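Signal recognition particle receptor FtsY (Sulfolobus acidocaldarius, PDB 5L3S) serves as the receptor that docks the signal recognition particle, as a nucleotide-binding SRP54-family protein with a helical bundle and a P-loop domain. Local coordinates at residues B[221-225]-B[250-254]; B[131-137]-B[184-190]; B[14-20]-B[56-62]. All coordinates share one frame; numbering follows the deposited sequence.

Contact 1: B[221-225]-B[250-254]; sequences LDSLA and VDADA. With GNP (phosphoaminophosphonic acid-guanylate ester), chain R.
Ser-223 and Leu-224 pack against Val-250, Ala-252 and Ala-254 in a small, buried loop-to-loop contact just past the C-terminal ends of neighbouring parallel strands 216-222 and 244-248, where the P-loop domain holds its nucleotide. No hydrogen bond links the two segments; their meeting is by van der Waals packing. With chi1 at 70°, Ser-223 brings OG between its own backbone N and carbonyl carbon, so that OG touches Ala-254 CB at 3.4 Å and Val-250 CG2 at 3.5 Å. The hydroxyl's hydrogen-bond partner is Thr-248 O, two residues before Val-250 in the chain, and not the nearby Val-250 N, which is poorly angled. Leu-224 covers the alanines with its branched end: CD1 lies 3.8 Å from Ala-252 CB, and CD2 sits 4.2 Å from Ala-254 CB.

The chain around Leu-224 is held in a tight bend. Asp-222 OD1 accepts Leu-224 N at 2.9 Å from the anti side, 34° out of the carboxylate plane, giving an Asx turn within the type I turn that runs from Asp-222 to Ala-225. Its other oxygen, OD2, forms a salt bridge with Lys-249. On the opposing loop the Val-250 to Ala-254 backbone bond is weak, but Asp-251 binds the guanine base with both oxygens: GNP N1 donates to Asp-251 OD1 at 2.8 Å and GNP N2 to Asp-251 OD2 at 3.0 Å, both nearly straight. A polar side chain of the partner protein chain also bonds to Asp-251 OD2, and that chain packs on Leu-224 and Ala-252. Thr-248, Lys-249, Val-250 and Asp-251 spell the TKxD sequence, the base-recognition (G4) motif of the P-loop guanine-nucleotide-binding fold.

Contact 2: B[131-137]-B[184-190]; sequences STIIAAS and IDVVLID. With GOL (glycerol), chain V.
Ser-131 and Asp-185 turn their side chains into one another: Ser-131 OG is set between its own N and carbonyl carbon (chi1 59°), while Asp-185 CG lies beside its backbone N (chi1 -67°). The result is a reciprocal pair, in which Asp-185 N donates to Ser-131 OG at 2.9 Å and Ser-131 N donates to Asp-185 OD2 at 2.9 Å, the latter on the anti side, tilted out of the carboxylate plane. A glycerol, probably from the crystallisation liquor, rests on this end, its O3 2.7 Å from Ser-131 OG. Lys-100 forms a salt bridge with Asp-185 OD1.

From there strands 132-137 and 186-190 run parallel, at 23°. Amides and carbonyls alternate across the gap: Ile-133 N to Val-186 O, Leu-188 N to Ile-133 O, Ala-135 N to Leu-188 O at 2.9 Å, and Asp-190 N to Ala-135 O at 3.0 Å. On one sheet face Ile-133 CG1 meets Val-187 CG2 at 3.7 Å, and Ala-135 and Ile-189 continue the row, with helix 168-181 covering Ile-133, Ala-135 and Val-187. Ile-133 CG2 also touches CG2 of Ile-184, just ahead of the strand, the two side chains crossing at about a right angle. On the other face, Thr-132 lies alongside Val-186, CG2 to CB 3.9 Å, and helix 114-127 covers Thr-132 and Leu-188.

Polar side chains thus flank a pair of mostly apolar strands. At the far end, Asp-190 OD2 pairs with Thr-115 of the likely P-loop, and the nearest atom of the Asp-190 side chain is about 4 Å from the magnesium ion. Asp-190 opens a DTAG sequence, consistent with the DxxG (G3) motif, and main-chain bonding to the neighbouring strand probably helps hold the aspartate near the metal and nucleotide.

Contact 3: B[14-20]-B[56-62]; sequences KYKTIKE and IGKKVSR
Ile-18 and Gly-57 are joined through the backbone where the short N-terminal strand meets the chain leaving helix 41-55. Gly-57 N donates to Ile-18 O at 2.9 Å, and Ile-18 N in turn donates to Lys-58 O at 2.9 Å, an almost straight bond (173°). Further along, Lys-16 and Val-60 form an antiparallel hydrogen-bonded pair. The Val-60 N to Lys-16 O bond is weak because it is bent, and the modelled spacing of its mate, Lys-16 N to Val-60 O, is too short to be trusted.

Two more amides find partners in nearby side chains: Ser-61 N on Glu-64 and Lys-19 N on Asp-22, while Glu-20 OE2 forms a salt bridge with Lys-52. Arg-62 N, by contrast, is buried with no partner in the model. The Arg-62 side chain stays extended from CG to NE and runs past Lys-14 O, whose nearest neighbour there is CG at 3.2 Å; NE is badly angled for a bond. It crosses Lys-16 at a slant, CG to CG, with Lys-16 NZ 4.4 Å from Arg-62 NE.

The main apolar contact is between Ile-18 and Val-60. Val-60, with CG1 placed between its N and carbonyl carbon (chi1 66°), meets Ile-18 CG1 at 4.1 Å, the two side chains crossing nearly at right angles, and Ile-18 also rests on Leu-23 of helix 20-36. Ile-56 CD1 comes up against the backbone of Glu-20, 3.3 Å from Glu-20 N. The chemistry implies a small two-stranded ribbon whose sounder main-chain bonds lie just beside it, at Ile-18, at one end of the helical bundle, with crowded positive charges on its surface that probably repel one another.

How the contacts relate
From the N terminus, contact 3 comes first: 14-20 and 56-62 close a loop made almost wholly of helices 20-36 and 41-55, at the end of the helical bundle. Contact 2 follows, its two strands enclosing helix 144-155, strand 158-160 and helix 168-181. Contact 1 comes last and closes a loop around helix 228-239 and strand 244-248. The three loops run in series, none nesting or crossing. Contacts 1 and 2 both reach the same sheet, contact 1 at the loops beyond its strands; contact 1 lies at the base of the nucleotide, and contact 2 ends near its phosphates and the magnesium ion. Contact 3 is remote, its centre about 57 Å from that of contact 2.

Contact 1: B[221-225]-B[250-254]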
loop_
_atom_site.group_PDB
_atom_site.type_symbol
_atom_site.label_atom_id
_atom_site.label_comp_id
_atom_site.label_asym_id
_atom_site.label_seq_id
_atom_site.Cartn_x
_atom_site.Cartn_y
_atom_site.Cartn_z
ATOM N N LEU B 221 7.467 -4.628 -1.128
ATOM C CA LEU B 221 6.196 -4.552 -0.403
ATOM C C LEU B 221 6.022 -3.154 0.195
ATOM O O LEU B 221 6.983 -2.534 0.648
ATOM C CB LEU B 221 6.126 -5.630 0.710
ATOM C CG LEU B 221 6.171 -7.100 0.253
ATOM C CD1 LEU B 221 6.326 -8.077 1.420
ATOM C CD2 LEU B 221 4.923 -7.465 -0.581
ATOM N N ASP B 222 4.780 -2.669 0.188
ATOM C CA ASP B 222 4.403 -1.382 0.760
ATOM C C ASP B 222 4.135 -1.559 2.257
ATOM O O ASP B 222 3.262 -2.338 2.643
ATOM C CB ASP B 222 3.102 -0.907 0.069
ATOM C CG ASP B 222 2.749 0.545 0.368
ATOM O OD1 ASP B 222 3.057 1.042 1.473
ATOM O OD2 ASP B 222 2.153 1.195 -0.529
ATOM N N SER B 223 4.854 -0.828 3.104
ATOM C CA SER B 223 4.663 -0.991 4.556
ATOM C C SER B 223 3.320 -0.469 5.071
ATOM O O SER B 223 2.940 -0.776 6.204
ATOM C CB SER B 223 5.799 -0.358 5.351
ATOM O OG SER B 223 5.757 1.053 5.262
ATOM N N LEU B 224 2.612 0.326 4.265
ATOM C CA LEU B 224 1.258 0.760 4.646
ATOM C C LEU B 224 0.213 -0.321 4.428
ATOM O O LEU B 224 -0.895 -0.233 4.955
ATOM C CB LEU B 224 0.837 2.013 3.893
ATOM C CG LEU B 224 1.334 3.333 4.470
ATOM C CD1 LEU B 224 1.079 4.451 3.463
ATOM C CD2 LEU B 224 0.664 3.625 5.816
ATOM N N ALA B 225 0.564 -1.348 3.666
ATOM C CA ALA B 225 -0.379 -2.422 3.383
ATOM C C ALA B 225 -0.622 -3.299 4.608
ATOM O O ALA B 225 0.300 -3.583 5.376
ATOM C CB ALA B 225 0.110 -3.257 2.203
ATOM N N VAL B 250 7.936 3.562 4.872
ATOM C CA VAL B 250 7.959 3.372 6.318
ATOM C C VAL B 250 7.835 4.740 6.993
ATOM O O VAL B 250 7.370 4.854 8.134
ATOM C CB VAL B 250 9.241 2.607 6.720
ATOM C CG1 VAL B 250 9.481 2.655 8.212
ATOM C CG2 VAL B 250 9.140 1.164 6.231
ATOM N N ASP B 251 8.190 5.792 6.251
ATOM C CA ASP B 251 8.067 7.158 6.779
ATOM C C ASP B 251 6.607 7.625 6.952
ATOM O O ASP B 251 6.363 8.668 7.552
ATOM C CB ASP B 251 8.849 8.165 5.923
ATOM C CG ASP B 251 8.493 8.081 4.438
ATOM O OD1 ASP B 251 8.546 6.982 3.835
ATOM O OD2 ASP B 251 8.137 9.128 3.868
ATOM N N ALA B 252 5.648 6.856 6.444
ATOM C CA ALA B 252 4.226 7.162 6.691
ATOM C C ALA B 252 3.742 6.685 8.074
ATOM O O ALA B 252 2.588 6.272 8.217
ATOM C CB ALA B 252 3.374 6.549 5.630
ATOM N N ASP B 253 4.619 6.731 9.075
ATOM C CA ASP B 253 4.280 6.311 10.438
ATOM C C ASP B 253 3.823 4.848 10.472
ATOM O O ASP B 253 3.065 4.433 11.347
ATOM C CB ASP B 253 3.200 7.231 11.035
ATOM C CG ASP B 253 3.030 7.043 12.536
ATOM O OD1 ASP B 253 4.036 6.729 13.203
ATOM O OD2 ASP B 253 1.894 7.197 13.045
ATOM N N ALA B 254 4.310 4.071 9.513
ATOM C CA ALA B 254 3.977 2.657 9.402
ATOM C C ALA B 254 4.944 1.828 10.234
ATOM O O ALA B 254 6.157 2.004 10.131
ATOM C CB ALA B 254 4.049 2.231 7.947
HETATM P PG GNP R . 4.489 0.990 -10.825
HETATM O O1G GNP R . 5.704 0.849 -11.712
HETATM O O2G GNP R . 3.358 1.748 -11.505
HETATM O O3G GNP R . 3.894 -0.323 -10.365
HETATM N N3B GNP R . 4.906 1.822 -9.522
HETATM P PB GNP R . 6.263 1.477 -8.695
HETATM O O1B GNP R . 7.401 1.425 -9.612
HETATM O O2B GNP R . 6.053 0.234 -7.937
HETATM O O3A GNP R . 6.430 2.630 -7.729
HETATM P PA GNP R . 7.054 4.016 -7.946
HETATM O O1A GNP R . 8.548 3.943 -7.841
HETATM O O2A GNP R . 6.497 4.672 -9.169
HETATM O "O5'" GNP R . 6.646 4.836 -6.674
HETATM C "C5'" GNP R . 5.257 5.200 -6.387
HETATM C "C4'" GNP R . 5.247 6.422 -5.485
HETATM O "O4'" GNP R . 5.701 6.066 -4.127
HETATM C "C3'" GNP R . 6.166 7.537 -5.943
HETATM O "O3'" GNP R . 5.563 8.778 -5.620
HETATM C "C2'" GNP R . 7.425 7.330 -5.082
HETATM O "O2'" GNP R . 8.134 8.543 -4.905
HETATM C "C1'" GNP R . 6.728 6.957 -3.764
HETATM N N9 GNP R . 7.617 6.254 -2.840
HETATM C C8 GNP R . 8.413 5.166 -3.080
HETATM N N7 GNP R . 9.084 4.756 -2.018
HETATM C C5 GNP R . 8.684 5.645 -1.024
HETATM C C6 GNP R . 9.065 5.717 0.333
HETATM O O6 GNP R . 9.876 4.975 0.905
HETATM N N1 GNP R . 8.444 6.776 1.003
HETATM C C2 GNP R . 7.533 7.639 0.413
HETATM N N2 GNP R . 7.011 8.604 1.168
HETATM N N3 GNP R . 7.173 7.574 -0.864
HETATM C C4 GNP R . 7.788 6.566 -1.514
#

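Contact 2: B[131-137]-B[184-190]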
loop_
_atom_site.group_PDB
_atom_site.type_symbol
_atom_site.label_atom_id
_atom_site.label_comp_id
_atom_site.label_asym_id
_atom_site.label_seq_id
_atom_site.Cartn_x
_atom_site.Cartn_y
_atom_site.Cartn_z
ATOM N N SER B 131 29.860 0.175 -10.114
ATOM C CA SER B 131 29.225 0.698 -11.330
ATOM C C SER B 131 27.888 -0.001 -11.600
ATOM O O SER B 131 27.688 -1.169 -11.236
ATOM C CB SER B 131 30.167 0.617 -12.542
ATOM O OG SER B 131 30.585 -0.711 -12.809
ATOM N N THR B 132 26.941 0.714 -12.202
ATOM C CA THR B 132 25.592 0.189 -12.363
ATOM C C THR B 132 24.949 0.661 -13.653
ATOM O O THR B 132 25.200 1.779 -14.097
ATOM C CB THR B 132 24.670 0.664 -11.212
ATOM O OG1 THR B 132 24.550 2.092 -11.260
ATOM C CG2 THR B 132 25.223 0.261 -9.856
ATOM N N ILE B 133 24.111 -0.182 -14.242
ATOM C CA ILE B 133 23.210 0.277 -15.297
ATOM C C ILE B 133 21.818 -0.234 -14.978
ATOM O O ILE B 133 21.649 -1.231 -14.265
ATOM C CB ILE B 133 23.618 -0.180 -16.715
ATOM C CG1 ILE B 133 23.421 -1.684 -16.885
ATOM C CG2 ILE B 133 25.049 0.231 -17.041
ATOM C CD1 ILE B 133 23.734 -2.162 -18.285
ATOM N N ILE B 134 20.812 0.461 -15.495
ATOM C CA ILE B 134 19.430 0.111 -15.236
ATOM C C ILE B 134 18.804 -0.384 -16.524
ATOM O O ILE B 134 18.999 0.219 -17.582
ATOM C CB ILE B 134 18.636 1.350 -14.779
ATOM C CG1 ILE B 134 19.306 1.990 -13.563
ATOM C CG2 ILE B 134 17.166 0.990 -14.540
ATOM C CD1 ILE B 134 18.736 3.344 -13.173
ATOM N N ALA B 135 18.081 -1.497 -16.427
ATOM C CA ALA B 135 17.248 -1.987 -17.514
ATOM C C ALA B 135 15.817 -1.479 -17.310
ATOM O O ALA B 135 15.172 -1.797 -16.299
ATOM C CB ALA B 135 17.258 -3.499 -17.533
ATOM N N ALA B 136 15.325 -0.704 -18.271
ATOM C CA ALA B 136 13.954 -0.186 -18.240
ATOM C C ALA B 136 12.976 -1.238 -18.741
ATOM O O ALA B 136 12.393 -1.100 -19.815
ATOM C CB ALA B 136 13.853 1.086 -19.069
ATOM N N SER B 137 12.785 -2.293 -17.956
ATOM C CA SER B 137 11.975 -3.428 -18.399
ATOM C C SER B 137 10.474 -3.349 -18.040
ATOM O O SER B 137 9.759 -4.329 -18.199
ATOM C CB SER B 137 12.588 -4.752 -17.924
ATOM O OG SER B 137 13.716 -5.105 -18.719
ATOM N N ILE B 184 30.597 -3.659 -16.322
ATOM C CA ILE B 184 29.771 -2.990 -15.316
ATOM C C ILE B 184 29.496 -3.939 -14.147
ATOM O O ILE B 184 29.227 -5.121 -14.354
ATOM C CB ILE B 184 28.435 -2.533 -15.948
ATOM C CG1 ILE B 184 28.683 -1.574 -17.117
ATOM C CG2 ILE B 184 27.486 -1.919 -14.906
ATOM C CD1 ILE B 184 29.604 -0.429 -16.795
ATOM N N ASP B 185 29.570 -3.424 -12.922
ATOM C CA ASP B 185 29.447 -4.261 -11.733
ATOM C C ASP B 185 28.039 -4.817 -11.531
ATOM O O ASP B 185 27.864 -5.979 -11.148
ATOM C CB ASP B 185 29.858 -3.488 -10.471
ATOM C CG ASP B 185 31.337 -3.139 -10.441
ATOM O OD1 ASP B 185 32.161 -3.912 -10.972
ATOM O OD2 ASP B 185 31.676 -2.081 -9.869
ATOM N N VAL B 186 27.034 -3.978 -11.767
ATOM C CA VAL B 186 25.668 -4.342 -11.437
ATOM C C VAL B 186 24.667 -3.937 -12.523
ATOM O O VAL B 186 24.748 -2.839 -13.068
ATOM C CB VAL B 186 25.247 -3.674 -10.111
ATOM C CG1 VAL B 186 23.778 -3.943 -9.813
ATOM C CG2 VAL B 186 26.153 -4.132 -8.959
ATOM N N VAL B 187 23.716 -4.824 -12.818
ATOM C CA VAL B 187 22.527 -4.453 -13.576
ATOM C C VAL B 187 21.282 -4.530 -12.683
ATOM O O VAL B 187 21.069 -5.535 -12.002
ATOM C CB VAL B 187 22.320 -5.379 -14.785
ATOM C CG1 VAL B 187 20.951 -5.090 -15.470
ATOM C CG2 VAL B 187 23.466 -5.230 -15.753
ATOM N N LEU B 188 20.466 -3.473 -12.698
ATOM C CA LEU B 188 19.211 -3.440 -11.939
ATOM C C LEU B 188 18.056 -3.430 -12.914
ATOM O O LEU B 188 17.959 -2.525 -13.724
ATOM C CB LEU B 188 19.135 -2.174 -11.074
ATOM C CG LEU B 188 20.318 -2.006 -10.128
ATOM C CD1 LEU B 188 20.176 -0.733 -9.328
ATOM C CD2 LEU B 188 20.376 -3.197 -9.211
ATOM N N ILE B 189 17.176 -4.424 -12.818
ATOM C CA ILE B 189 16.060 -4.561 -13.742
ATOM C C ILE B 189 14.751 -4.074 -13.124
ATOM O O ILE B 189 14.296 -4.619 -12.121
ATOM C CB ILE B 189 15.916 -6.029 -14.197
ATOM C CG1 ILE B 189 17.246 -6.494 -14.829
ATOM C CG2 ILE B 189 14.752 -6.170 -15.181
ATOM C CD1 ILE B 189 17.337 -7.988 -15.100
ATOM N N ASP B 190 14.170 -3.029 -13.711
ATOM C CA ASP B 190 12.850 -2.552 -13.283
ATOM C C ASP B 190 11.809 -3.367 -14.023
ATOM O O ASP B 190 12.018 -3.724 -15.180
ATOM C CB ASP B 190 12.693 -1.054 -13.612
ATOM C CG ASP B 190 11.570 -0.370 -12.795
ATOM O OD1 ASP B 190 10.971 -1.029 -11.919
ATOM O OD2 ASP B 190 11.320 0.833 -13.023
HETATM C C1 GOL V . 35.244 -1.587 -9.980
HETATM O O1 GOL V . 34.210 -1.345 -9.038
HETATM C C2 GOL V . 34.718 -1.649 -11.416
HETATM O O2 GOL V . 34.150 -2.912 -11.657
HETATM C C3 GOL V . 33.669 -0.578 -11.709
HETATM O O3 GOL V . 33.276 -0.580 -13.078
#

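Contact 3: B[14-20]-B[56-62]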
loop_
_atom_site.group_PDB
_atom_site.type_symbol
_atom_site.label_atom_id
_atom_site.label_comp_id
_atom_site.label_asym_id
_atom_site.label_seq_id
_atom_site.Cartn_x
_atom_site.Cartn_y
_atom_site.Cartn_z
ATOM N N LYS B 14 10.391 -19.687 46.810
ATOM C CA LYS B 14 11.027 -18.399 46.572
ATOM C C LYS B 14 10.513 -17.811 45.264
ATOM O O LYS B 14 10.142 -16.639 45.192
ATOM C CB LYS B 14 12.547 -18.562 46.505
ATOM C CG LYS B 14 13.125 -19.463 47.588
ATOM C CD LYS B 14 14.607 -19.737 47.367
ATOM C CE LYS B 14 14.869 -20.253 45.958
ATOM N NZ LYS B 14 14.024 -21.429 45.610
ATOM N N TYR B 15 10.492 -18.641 44.229
ATOM C CA TYR B 15 10.059 -18.206 42.912
ATOM C C TYR B 15 8.618 -18.650 42.679
ATOM O O TYR B 15 8.237 -19.760 43.057
ATOM C CB TYR B 15 10.977 -18.791 41.833
ATOM C CG TYR B 15 12.445 -18.822 42.211
ATOM C CD1 TYR B 15 13.211 -19.966 42.002
ATOM C CD2 TYR B 15 13.070 -17.713 42.772
ATOM C CE1 TYR B 15 14.552 -20.008 42.346
ATOM C CE2 TYR B 15 14.413 -17.746 43.120
ATOM C CZ TYR B 15 15.148 -18.895 42.901
ATOM O OH TYR B 15 16.482 -18.936 43.246
ATOM N N LYS B 16 7.817 -17.781 42.063
ATOM C CA LYS B 16 6.429 -18.112 41.740
ATOM C C LYS B 16 6.311 -18.752 40.362
ATOM O O LYS B 16 7.060 -18.422 39.448
ATOM C CB LYS B 16 5.527 -16.878 41.829
ATOM C CG LYS B 16 5.214 -16.425 43.250
ATOM C CD LYS B 16 4.565 -17.539 44.070
ATOM C CE LYS B 16 4.183 -17.046 45.456
ATOM N NZ LYS B 16 3.754 -18.153 46.359
ATOM N N THR B 17 5.368 -19.674 40.223
ATOM C CA THR B 17 5.161 -20.379 38.967
ATOM C C THR B 17 4.128 -19.663 38.087
ATOM O O THR B 17 3.016 -19.373 38.522
ATOM C CB THR B 17 4.710 -21.826 39.215
ATOM O OG1 THR B 17 5.668 -22.489 40.048
ATOM C CG2 THR B 17 4.578 -22.580 37.902
ATOM N N ILE B 18 4.502 -19.379 36.849
ATOM C CA ILE B 18 3.584 -18.706 35.939
ATOM C C ILE B 18 2.466 -19.636 35.487
ATOM O O ILE B 18 2.719 -20.738 35.000
ATOM C CB ILE B 18 4.308 -18.157 34.708
ATOM C CG1 ILE B 18 5.362 -17.131 35.120
ATOM C CG2 ILE B 18 3.305 -17.544 33.736
ATOM C CD1 ILE B 18 6.177 -16.613 33.945
ATOM N N LYS B 19 1.229 -19.179 35.664
ATOM C CA LYS B 19 0.056 -19.915 35.217
ATOM C C LYS B 19 -0.621 -19.105 34.124
ATOM O O LYS B 19 -0.345 -17.914 33.987
ATOM C CB LYS B 19 -0.928 -20.110 36.369
ATOM C CG LYS B 19 -0.313 -20.697 37.628
ATOM C CD LYS B 19 0.279 -22.061 37.356
ATOM C CE LYS B 19 0.952 -22.625 38.614
ATOM N NZ LYS B 19 -0.014 -22.748 39.728
ATOM N N GLU B 20 -1.515 -19.743 33.371
ATOM C CA GLU B 20 -2.191 -19.063 32.262
ATOM C C GLU B 20 -2.901 -17.794 32.711
ATOM O O GLU B 20 -2.796 -16.758 32.062
ATOM C CB GLU B 20 -3.163 -19.989 31.528
ATOM C CG GLU B 20 -3.675 -19.371 30.222
ATOM C CD GLU B 20 -4.610 -20.277 29.445
ATOM O OE1 GLU B 20 -5.030 -21.320 29.988
ATOM O OE2 GLU B 20 -4.925 -19.937 28.282
ATOM N N ILE B 56 4.130 -20.726 30.462
ATOM C CA ILE B 56 3.323 -21.516 31.378
ATOM C C ILE B 56 4.232 -22.556 32.015
ATOM O O ILE B 56 4.766 -23.420 31.325
ATOM C CB ILE B 56 2.167 -22.267 30.683
ATOM C CG1 ILE B 56 1.172 -21.294 30.058
ATOM C CG2 ILE B 56 1.423 -23.145 31.695
ATOM C CD1 ILE B 56 0.726 -20.258 31.001
ATOM N N GLY B 57 4.422 -22.445 33.321
ATOM C CA GLY B 57 5.235 -23.409 34.048
ATOM C C GLY B 57 6.597 -22.890 34.469
ATOM O O GLY B 57 7.263 -23.496 35.311
ATOM N N LYS B 58 7.011 -21.766 33.889
ATOM C CA LYS B 58 8.294 -21.157 34.232
ATOM C C LYS B 58 8.222 -20.457 35.581
ATOM O O LYS B 58 7.197 -19.888 35.939
ATOM C CB LYS B 58 8.741 -20.162 33.158
ATOM C CG LYS B 58 8.889 -20.752 31.762
ATOM C CD LYS B 58 9.853 -21.921 31.721
ATOM C CE LYS B 58 10.148 -22.346 30.286
ATOM N NZ LYS B 58 10.959 -23.605 30.237
ATOM N N LYS B 59 9.317 -20.515 36.334
ATOM C CA LYS B 59 9.376 -19.871 37.639
ATOM C C LYS B 59 9.804 -18.416 37.504
ATOM O O LYS B 59 10.419 -18.031 36.511
ATOM C CB LYS B 59 10.341 -20.614 38.562
ATOM C CG LYS B 59 9.955 -22.054 38.846
ATOM C CD LYS B 59 11.018 -22.722 39.704
ATOM C CE LYS B 59 10.666 -24.166 40.016
ATOM N NZ LYS B 59 11.688 -24.802 40.900
ATOM N N VAL B 60 9.481 -17.613 38.513
ATOM C CA VAL B 60 9.825 -16.198 38.511
ATOM C C VAL B 60 9.810 -15.660 39.941
ATOM O O VAL B 60 9.034 -16.128 40.775
ATOM C CB VAL B 60 8.854 -15.389 37.620
ATOM C CG1 VAL B 60 7.447 -15.405 38.201
ATOM C CG2 VAL B 60 9.347 -13.967 37.439
ATOM N N SER B 61 10.676 -14.690 40.224
ATOM C CA SER B 61 10.771 -14.107 41.561
ATOM C C SER B 61 9.458 -13.468 42.001
ATOM O O SER B 61 8.676 -12.994 41.171
ATOM C CB SER B 61 11.895 -13.074 41.621
ATOM O OG SER B 61 11.920 -12.430 42.880
ATOM N N ARG B 62 9.228 -13.453 43.311
ATOM C CA ARG B 62 7.974 -12.963 43.876
ATOM C C ARG B 62 7.719 -11.484 43.603
ATOM O O ARG B 62 6.619 -11.112 43.195
ATOM C CB ARG B 62 7.917 -13.235 45.379
ATOM C CG ARG B 62 7.649 -14.685 45.729
ATOM C CD ARG B 62 7.888 -14.955 47.206
ATOM N NE ARG B 62 7.588 -16.340 47.554
ATOM C CZ ARG B 62 7.800 -16.875 48.750
ATOM N NH1 ARG B 62 8.323 -16.142 49.724
ATOM N NH2 ARG B 62 7.494 -18.146 48.974
#